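Local coordinates for protein lipoxygenase (Cyanothece sp., PDB 5EK8) that is a 9R-lipoxygenase with a non-heme iron centre, probably adding molecular oxygen to polyunsaturated fatty acids, at residues G354-H359 / P422-M427; D403-V406 / L412-T415; Y360-V365 / A433-K438. One frame throughout, in Å; residues are numbered along the deposited sequence.

Interaction 1 of 3, residues G354-H359 / P422-M427; sequences GEAIEH and PGFLQM. With FE2 (Fe (II) ion), chain B.
A buried, wholly apolar helix-to-helix contact joins A356 and I357, on the long helix 337-377 that carries iron ligands, to F424 and M427 on helix 421-432. The two segments run in nearly the same direction, their axes 9.7 Å apart at closest approach and inclined by 25°. A356 sits at the centre, and its small side chain suits the place, because a phenyl ring and a thioether both have to reach it. F424 CE1 comes within 3.5 Å of A356 CB at an oblique angle. The ring gets there because its CG stands anti to the backbone N (chi1 171°), which carries it to helix 337-377. M427 meets the long helix with its methyl end: the chain bends at chi3, and CE lies 3.8 Å from A356 CB and 3.7 Å from I357 CG1. The side chains of M427 and I357 cross at about a right angle, the flexible thioether fitting itself to the branched isoleucine. H359 takes no part in this packing and binds iron through NE2 at 2.5 Å, together with H364, H570 and the C-terminal carboxylate of I668. A wider pi-type turn, in which H359 N bonds to G354 O, shapes this part of the helix. H359 ND1 gives its N-H to E355 OE2 at 2.7 Å, nearly in the ring plane, and Q577 bonds the other carboxylate oxygen. With no polar bond between the helices, apolar packing alone joins these two segments, while the carboxylate bond at ND1 and the iron at NE2 together hold the imidazole's rotation.

Interaction 2 of 3, residues D403-V406 / L412-T415; sequences DLLV and LFVT. With NA (sodium ion), chain C.
Two successive carbonyls, L404 O and L405 O, accept the N-H groups of L412 and F413, so that the end of helix 394-404 is tied to the first turn of the short helix 412-415 across the loop 405-411. This tight link between two helices lies in the lipoxygenase catalytic domain. L412 N reaches L404 O at 3.2 Å, and F413 N meets L405 O at 3.1 Å. These bonds satisfy amides that the first turn of a helix cannot pair within itself. Beside them, the side chains of L405 and F413 lie next to each other and point the same way. L405 CB sits over one face of the phenyl ring, and its CD1 approaches F413 CE2 at 3.7 Å, a broad apolar match for a leucine. V406 adds lighter packing, its CA 4.2 Å from V414 CG2. Replacing F413 with an alanine would probably leave L405 without the ring it packs on and open a gap beside E355 and F424. The carbonyl of V414 is a sodium ligand, alongside D285, G417 and L419; V414 O lies 2.5 Å from the metal.

Interaction 3 of 3, residues Y360-V365 / A433-K438; sequences YAKAHV and ATYDWK. With FE2 (Fe (II) ion), chain B.
The CE2 and OH side of the Y435 ring reaches the backbone at A361 and K362 and the K362 side chain, bringing the loop that follows helix 421-432 up to the iron-bearing helix 337-377. The close part is small. Y435 CE2 lies 3.8 Å from K362 CA, and the carbonyl carbon of A361 comes to the ring's edge, near its plane. The small A361 beside it is consistent with so close an approach. K362 crosses the ring's direction at about a right angle; with CG anti to the backbone N (chi1 -174°) and a bend at chi3, it brings CE to 3.5 Å from Y435 OH. CE, next to the charged nitrogen, touches the hydroxyl, while CB lies near Y435 CE2; NZ goes on to a salt bridge with E358. Y435 also touches I357.

The other side is looser: K362 and Y435 are both partly exposed, and residues 436-438 make no contact with 360-365. D436 OD2 accepts K438 N at 3.0 Å from above the carboxylate plane, forming an Asx turn, and the same carboxylate pairs with R539. Behind the contact, H364 NE2 binds iron at 2.5 Å and N398 takes its ND1, while V365 N bonds to Y360 O in a pi-type turn. Two histidines five residues apart on a long helix widened by pi-type turns are the hallmark of the lipoxygenase non-heme iron site.

How the interactions relate
Helix 337-377 comes first in the chain and supplies 354-359 and then 360-365, consecutive pieces of one helix, probably joined by backbone hydrogen bonds and each contributing a histidine to the same iron. The chain next passes through helix 394-404, and interaction 2 closes a short loop onto helix 412-415, beside the sodium site. Helix 421-432 then returns to 354-359 in interaction 1, and the loop after it returns to 360-365 in interaction 3. These two long closures cross, since their segments alternate, and both enclose interaction 2. F424 packs on V406 and F413, and Y360 on V406, so all three contacts meet around the metal-binding helix.

Interaction 1 of 3, residues G354-H359 / P422-M427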
loop_
_atom_site.group_PDB
_atom_site.type_symbol
_atom_site.label_atom_id
_atom_site.label_comp_id
_atom_site.label_asym_id
_atom_site.label_seq_id
_atom_site.Cartn_x
_atom_site.Cartn_y
_atom_site.Cartn_z
ATOM N N GLY A 354 9.593 -1.915 -11.065
ATOM C CA GLY A 354 8.159 -1.802 -10.891
ATOM C C GLY A 354 7.702 -2.264 -9.526
ATOM O O GLY A 354 6.839 -1.643 -8.917
ATOM N N GLU A 355 8.278 -3.355 -9.035
ATOM C CA GLU A 355 7.899 -3.860 -7.722
ATOM C C GLU A 355 8.443 -2.993 -6.596
ATOM O O GLU A 355 7.719 -2.681 -5.655
ATOM C CB GLU A 355 8.366 -5.306 -7.533
ATOM C CG GLU A 355 7.568 -6.329 -8.322
ATOM C CD GLU A 355 6.166 -6.557 -7.771
ATOM O OE1 GLU A 355 5.650 -7.686 -7.930
ATOM O OE2 GLU A 355 5.576 -5.619 -7.184
ATOM N N ALA A 356 9.716 -2.621 -6.690
ATOM C CA ALA A 356 10.341 -1.750 -5.690
ATOM C C ALA A 356 9.683 -0.374 -5.633
ATOM O O ALA A 356 9.079 -0.008 -4.626
ATOM C CB ALA A 356 11.827 -1.600 -5.972
ATOM N N ILE A 357 9.800 0.379 -6.721
ATOM C CA ILE A 357 9.335 1.762 -6.747
ATOM C C ILE A 357 7.825 1.915 -6.973
ATOM O O ILE A 357 7.118 2.448 -6.113
ATOM C CB ILE A 357 10.042 2.576 -7.845
ATOM C CG1 ILE A 357 11.554 2.358 -7.813
ATOM C CG2 ILE A 357 9.684 4.031 -7.704
ATOM C CD1 ILE A 357 12.222 2.872 -6.572
ATOM N N GLU A 358 7.347 1.478 -8.138
ATOM C CA GLU A 358 5.956 1.695 -8.543
ATOM C C GLU A 358 4.953 1.036 -7.604
ATOM O O GLU A 358 3.897 1.595 -7.300
ATOM C CB GLU A 358 5.737 1.177 -9.964
ATOM C CG GLU A 358 6.689 1.769 -10.978
ATOM C CD GLU A 358 6.720 3.277 -10.906
ATOM O OE1 GLU A 358 7.824 3.847 -10.736
ATOM O OE2 GLU A 358 5.635 3.889 -11.018
ATOM N N HIS A 359 5.294 -0.155 -7.140
ATOM C CA HIS A 359 4.426 -0.892 -6.248
ATOM C C HIS A 359 4.686 -0.599 -4.777
ATOM O O HIS A 359 3.989 0.208 -4.160
ATOM C CB HIS A 359 4.583 -2.381 -6.496
ATOM C CG HIS A 359 3.445 -3.193 -5.977
ATOM N ND1 HIS A 359 3.485 -4.565 -5.905
ATOM C CD2 HIS A 359 2.230 -2.819 -5.509
ATOM C CE1 HIS A 359 2.338 -5.008 -5.415
ATOM N NE2 HIS A 359 1.565 -3.968 -5.170
ATOM N N PRO A 422 19.978 -3.752 1.602
ATOM C CA PRO A 422 20.294 -2.316 1.601
ATOM C C PRO A 422 20.037 -1.613 0.263
ATOM O O PRO A 422 19.615 -0.459 0.271
ATOM C CB PRO A 422 21.786 -2.290 1.943
ATOM C CG PRO A 422 21.977 -3.483 2.799
ATOM C CD PRO A 422 21.057 -4.537 2.239
ATOM N N GLY A 423 20.266 -2.296 -0.856
ATOM C CA GLY A 423 20.027 -1.712 -2.166
ATOM C C GLY A 423 18.557 -1.425 -2.413
ATOM O O GLY A 423 18.169 -0.300 -2.754
ATOM N N PHE A 424 17.740 -2.457 -2.246
ATOM C CA PHE A 424 16.295 -2.348 -2.407
ATOM C C PHE A 424 15.715 -1.253 -1.506
ATOM O O PHE A 424 14.930 -0.381 -1.943
ATOM C CB PHE A 424 15.635 -3.697 -2.100
ATOM C CG PHE A 424 14.142 -3.629 -2.027
ATOM C CD1 PHE A 424 13.378 -3.716 -3.177
ATOM C CD2 PHE A 424 13.504 -3.449 -0.809
ATOM C CE1 PHE A 424 12.008 -3.634 -3.114
ATOM C CE2 PHE A 424 12.140 -3.363 -0.742
ATOM C CZ PHE A 424 11.386 -3.458 -1.893
ATOM N N LEU A 425 16.109 -1.315 -0.237
ATOM C CA LEU A 425 15.724 -0.308 0.739
ATOM C C LEU A 425 16.106 1.078 0.248
ATOM O O LEU A 425 15.311 2.010 0.321
ATOM C CB LEU A 425 16.381 -0.575 2.090
ATOM C CG LEU A 425 15.921 0.371 3.197
ATOM C CD1 LEU A 425 14.430 0.184 3.452
ATOM C CD2 LEU A 425 16.748 0.154 4.469
ATOM N N GLN A 426 17.320 1.200 -0.273
ATOM C CA GLN A 426 17.801 2.492 -0.737
ATOM C C GLN A 426 16.943 3.027 -1.878
ATOM O O GLN A 426 16.681 4.228 -1.937
ATOM C CB GLN A 426 19.255 2.405 -1.174
ATOM C CG GLN A 426 19.827 3.724 -1.645
ATOM C CD GLN A 426 21.249 3.573 -2.112
ATOM O OE1 GLN A 426 22.060 2.921 -1.454
ATOM N NE2 GLN A 426 21.562 4.156 -3.266
ATOM N N MET A 427 16.499 2.143 -2.773
ATOM C CA MET A 427 15.566 2.561 -3.821
ATOM C C MET A 427 14.336 3.174 -3.172
ATOM O O MET A 427 13.883 4.283 -3.537
ATOM C CB MET A 427 15.152 1.388 -4.713
ATOM C CG MET A 427 16.265 0.789 -5.556
ATOM S SD MET A 427 15.679 -0.577 -6.586
ATOM C CE MET A 427 14.610 0.292 -7.731
HETATM FE FE FE2 B . 0.115 -4.571 -3.281
#

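Interaction 2 of 3, residues D403-V406 / L412-T415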
loop_
_atom_site.group_PDB
_atom_site.type_symbol
_atom_site.label_atom_id
_atom_site.label_comp_id
_atom_site.label_asym_id
_atom_site.label_seq_id
_atom_site.Cartn_x
_atom_site.Cartn_y
_atom_site.Cartn_z
ATOM N N ASP A 403 7.677 -9.310 6.454
ATOM C CA ASP A 403 8.172 -10.682 6.504
ATOM C C ASP A 403 8.157 -11.343 5.126
ATOM O O ASP A 403 9.025 -12.157 4.811
ATOM C CB ASP A 403 7.336 -11.524 7.472
ATOM C CG ASP A 403 7.296 -10.946 8.871
ATOM O OD1 ASP A 403 8.371 -10.761 9.480
ATOM O OD2 ASP A 403 6.181 -10.666 9.358
ATOM N N LEU A 404 7.169 -10.991 4.306
ATOM C CA LEU A 404 6.906 -11.724 3.069
ATOM C C LEU A 404 7.586 -11.153 1.822
ATOM O O LEU A 404 7.977 -11.906 0.927
ATOM C CB LEU A 404 5.401 -11.792 2.824
ATOM C CG LEU A 404 4.955 -12.721 1.696
ATOM C CD1 LEU A 404 5.145 -14.186 2.098
ATOM C CD2 LEU A 404 3.511 -12.434 1.315
ATOM N N LEU A 405 7.720 -9.832 1.749
ATOM C CA LEU A 405 8.257 -9.208 0.542
ATOM C C LEU A 405 9.624 -8.560 0.749
ATOM O O LEU A 405 10.518 -8.702 -0.091
ATOM C CB LEU A 405 7.281 -8.159 0.004
ATOM C CG LEU A 405 5.858 -8.623 -0.314
ATOM C CD1 LEU A 405 5.114 -7.536 -1.082
ATOM C CD2 LEU A 405 5.856 -9.938 -1.085
ATOM N N VAL A 406 9.781 -7.853 1.865
ATOM C CA VAL A 406 10.950 -7.003 2.076
ATOM C C VAL A 406 11.769 -7.371 3.319
ATOM O O VAL A 406 12.545 -6.558 3.828
ATOM C CB VAL A 406 10.531 -5.523 2.169
ATOM C CG1 VAL A 406 9.747 -5.128 0.931
ATOM C CG2 VAL A 406 9.700 -5.273 3.420
ATOM N N LEU A 412 10.559 -11.722 -1.029
ATOM C CA LEU A 412 10.645 -11.986 -2.464
ATOM C C LEU A 412 11.409 -10.916 -3.245
ATOM O O LEU A 412 12.248 -11.244 -4.074
ATOM C CB LEU A 412 9.250 -12.132 -3.070
ATOM C CG LEU A 412 9.268 -12.793 -4.453
ATOM C CD1 LEU A 412 9.282 -14.321 -4.330
ATOM C CD2 LEU A 412 8.087 -12.335 -5.287
ATOM N N PHE A 413 11.112 -9.644 -2.990
ATOM C CA PHE A 413 11.720 -8.559 -3.758
ATOM C C PHE A 413 13.225 -8.459 -3.501
ATOM O O PHE A 413 13.992 -8.104 -4.393
ATOM C CB PHE A 413 11.039 -7.225 -3.438
ATOM C CG PHE A 413 9.585 -7.176 -3.817
ATOM C CD1 PHE A 413 9.054 -8.089 -4.711
ATOM C CD2 PHE A 413 8.750 -6.211 -3.278
ATOM C CE1 PHE A 413 7.717 -8.043 -5.060
ATOM C CE2 PHE A 413 7.411 -6.158 -3.622
ATOM C CZ PHE A 413 6.894 -7.075 -4.514
ATOM N N VAL A 414 13.641 -8.777 -2.280
ATOM C CA VAL A 414 15.059 -8.810 -1.942
ATOM C C VAL A 414 15.739 -10.041 -2.535
ATOM O O VAL A 414 16.671 -9.923 -3.333
ATOM C CB VAL A 414 15.274 -8.805 -0.416
ATOM C CG1 VAL A 414 16.749 -8.986 -0.082
ATOM C CG2 VAL A 414 14.721 -7.521 0.202
ATOM N N THR A 415 15.257 -11.215 -2.133
ATOM C CA THR A 415 15.792 -12.505 -2.573
ATOM C C THR A 415 15.882 -12.632 -4.091
ATOM O O THR A 415 16.947 -12.918 -4.635
ATOM C CB THR A 415 14.929 -13.674 -2.033
ATOM O OG1 THR A 415 15.110 -13.796 -0.617
ATOM C CG2 THR A 415 15.317 -14.988 -2.696
HETATM NA NA NA C . 19.020 -10.422 -3.808
#

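Interaction 3 of 3, residues Y360-V365 / A433-K438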
loop_
_atom_site.group_PDB
_atom_site.type_symbol
_atom_site.label_atom_id
_atom_site.label_comp_id
_atom_site.label_asym_id
_atom_site.label_seq_id
_atom_site.Cartn_x
_atom_site.Cartn_y
_atom_site.Cartn_z
ATOM N N TYR A 360 5.684 -1.276 -4.218
ATOM C CA TYR A 360 5.932 -1.224 -2.782
ATOM C C TYR A 360 6.191 0.187 -2.269
ATOM O O TYR A 360 5.616 0.604 -1.264
ATOM C CB TYR A 360 7.109 -2.124 -2.410
ATOM C CG TYR A 360 7.459 -2.062 -0.942
ATOM C CD1 TYR A 360 6.626 -2.631 0.017
ATOM C CD2 TYR A 360 8.620 -1.435 -0.514
ATOM C CE1 TYR A 360 6.946 -2.570 1.364
ATOM C CE2 TYR A 360 8.946 -1.370 0.821
ATOM C CZ TYR A 360 8.112 -1.937 1.755
ATOM O OH TYR A 360 8.455 -1.866 3.084
ATOM N N ALA A 361 7.041 0.930 -2.962
ATOM C CA ALA A 361 7.389 2.269 -2.507
ATOM C C ALA A 361 6.258 3.269 -2.725
ATOM O O ALA A 361 5.797 3.908 -1.776
ATOM C CB ALA A 361 8.643 2.748 -3.199
ATOM N N LYS A 362 5.820 3.407 -3.974
ATOM C CA LYS A 362 4.869 4.457 -4.342
ATOM C C LYS A 362 3.459 4.212 -3.822
ATOM O O LYS A 362 2.742 5.156 -3.495
ATOM C CB LYS A 362 4.823 4.631 -5.862
ATOM C CG LYS A 362 3.961 5.810 -6.307
ATOM C CD LYS A 362 3.933 5.968 -7.824
ATOM C CE LYS A 362 5.322 6.211 -8.389
ATOM N NZ LYS A 362 5.287 6.524 -9.839
ATOM N N ALA A 363 3.054 2.950 -3.748
ATOM C CA ALA A 363 1.698 2.646 -3.313
ATOM C C ALA A 363 1.632 2.367 -1.814
ATOM O O ALA A 363 0.948 3.075 -1.081
ATOM C CB ALA A 363 1.140 1.477 -4.093
ATOM N N HIS A 364 2.343 1.343 -1.360
ATOM C CA HIS A 364 2.231 0.907 0.027
ATOM C C HIS A 364 2.793 1.918 1.013
ATOM O O HIS A 364 2.062 2.501 1.827
ATOM C CB HIS A 364 2.943 -0.431 0.217
ATOM C CG HIS A 364 2.234 -1.587 -0.409
ATOM N ND1 HIS A 364 1.393 -2.422 0.300
ATOM C CD2 HIS A 364 2.230 -2.050 -1.681
ATOM C CE1 HIS A 364 0.910 -3.349 -0.506
ATOM N NE2 HIS A 364 1.404 -3.144 -1.716
ATOM N N VAL A 365 4.104 2.113 0.937
ATOM C CA VAL A 365 4.797 2.980 1.867
ATOM C C VAL A 365 4.248 4.403 1.841
ATOM O O VAL A 365 3.972 4.980 2.891
ATOM C CB VAL A 365 6.301 3.011 1.575
ATOM C CG1 VAL A 365 7.011 3.913 2.581
ATOM C CG2 VAL A 365 6.867 1.602 1.609
ATOM N N ALA A 433 11.359 9.752 -0.264
ATOM C CA ALA A 433 11.821 11.049 0.224
ATOM C C ALA A 433 11.429 12.211 -0.700
ATOM O O ALA A 433 11.722 13.365 -0.395
ATOM C CB ALA A 433 13.326 11.030 0.422
ATOM N N THR A 434 10.759 11.913 -1.812
ATOM C CA THR A 434 10.371 12.948 -2.770
ATOM C C THR A 434 8.869 12.996 -3.061
ATOM O O THR A 434 8.404 13.880 -3.784
ATOM C CB THR A 434 11.093 12.762 -4.118
ATOM O OG1 THR A 434 10.470 11.698 -4.851
ATOM C CG2 THR A 434 12.559 12.439 -3.905
ATOM N N TYR A 435 8.110 12.052 -2.511
ATOM C CA TYR A 435 6.686 11.946 -2.830
ATOM C C TYR A 435 5.831 12.890 -2.002
ATOM O O TYR A 435 5.778 12.778 -0.779
ATOM C CB TYR A 435 6.194 10.508 -2.633
ATOM C CG TYR A 435 6.719 9.523 -3.655
ATOM C CD1 TYR A 435 7.044 9.932 -4.940
ATOM C CD2 TYR A 435 6.886 8.178 -3.330
ATOM C CE1 TYR A 435 7.524 9.028 -5.878
ATOM C CE2 TYR A 435 7.364 7.261 -4.266
ATOM C CZ TYR A 435 7.683 7.698 -5.536
ATOM O OH TYR A 435 8.164 6.814 -6.471
ATOM N N ASP A 436 5.163 13.823 -2.674
ATOM C CA ASP A 436 4.243 14.740 -2.007
ATOM C C ASP A 436 2.916 14.818 -2.772
ATOM O O ASP A 436 2.832 14.404 -3.927
ATOM C CB ASP A 436 4.878 16.131 -1.870
ATOM C CG ASP A 436 3.980 17.118 -1.144
ATOM O OD1 ASP A 436 3.657 16.870 0.036
ATOM O OD2 ASP A 436 3.592 18.134 -1.760
ATOM N N TRP A 437 1.884 15.350 -2.122
ATOM C CA TRP A 437 0.549 15.425 -2.705
ATOM C C TRP A 437 0.310 16.666 -3.566
ATOM O O TRP A 437 -0.562 16.657 -4.433
ATOM C CB TRP A 437 -0.503 15.384 -1.594
ATOM C CG TRP A 437 -0.262 16.405 -0.522
ATOM C CD1 TRP A 437 0.431 16.224 0.637
ATOM C CD2 TRP A 437 -0.707 17.770 -0.513
ATOM N NE1 TRP A 437 0.440 17.385 1.369
ATOM C CE2 TRP A 437 -0.250 18.350 0.684
ATOM C CE3 TRP A 437 -1.450 18.553 -1.399
ATOM C CZ2 TRP A 437 -0.507 19.682 1.018
ATOM C CZ3 TRP A 437 -1.700 19.877 -1.069
ATOM C CH2 TRP A 437 -1.232 20.426 0.130
ATOM N N LYS A 438 1.080 17.725 -3.331
ATOM C CA LYS A 438 0.778 19.028 -3.925
ATOM C C LYS A 438 1.068 19.106 -5.420
ATOM O O LYS A 438 2.104 18.634 -5.891
ATOM C CB LYS A 438 1.543 20.139 -3.199
ATOM C CG LYS A 438 0.900 21.506 -3.372
ATOM C CD LYS A 438 1.581 22.575 -2.540
ATOM C CE LYS A 438 0.770 23.861 -2.540
ATOM N NZ LYS A 438 1.454 24.937 -1.774
HETATM FE FE FE2 B . 0.115 -4.571 -3.281
#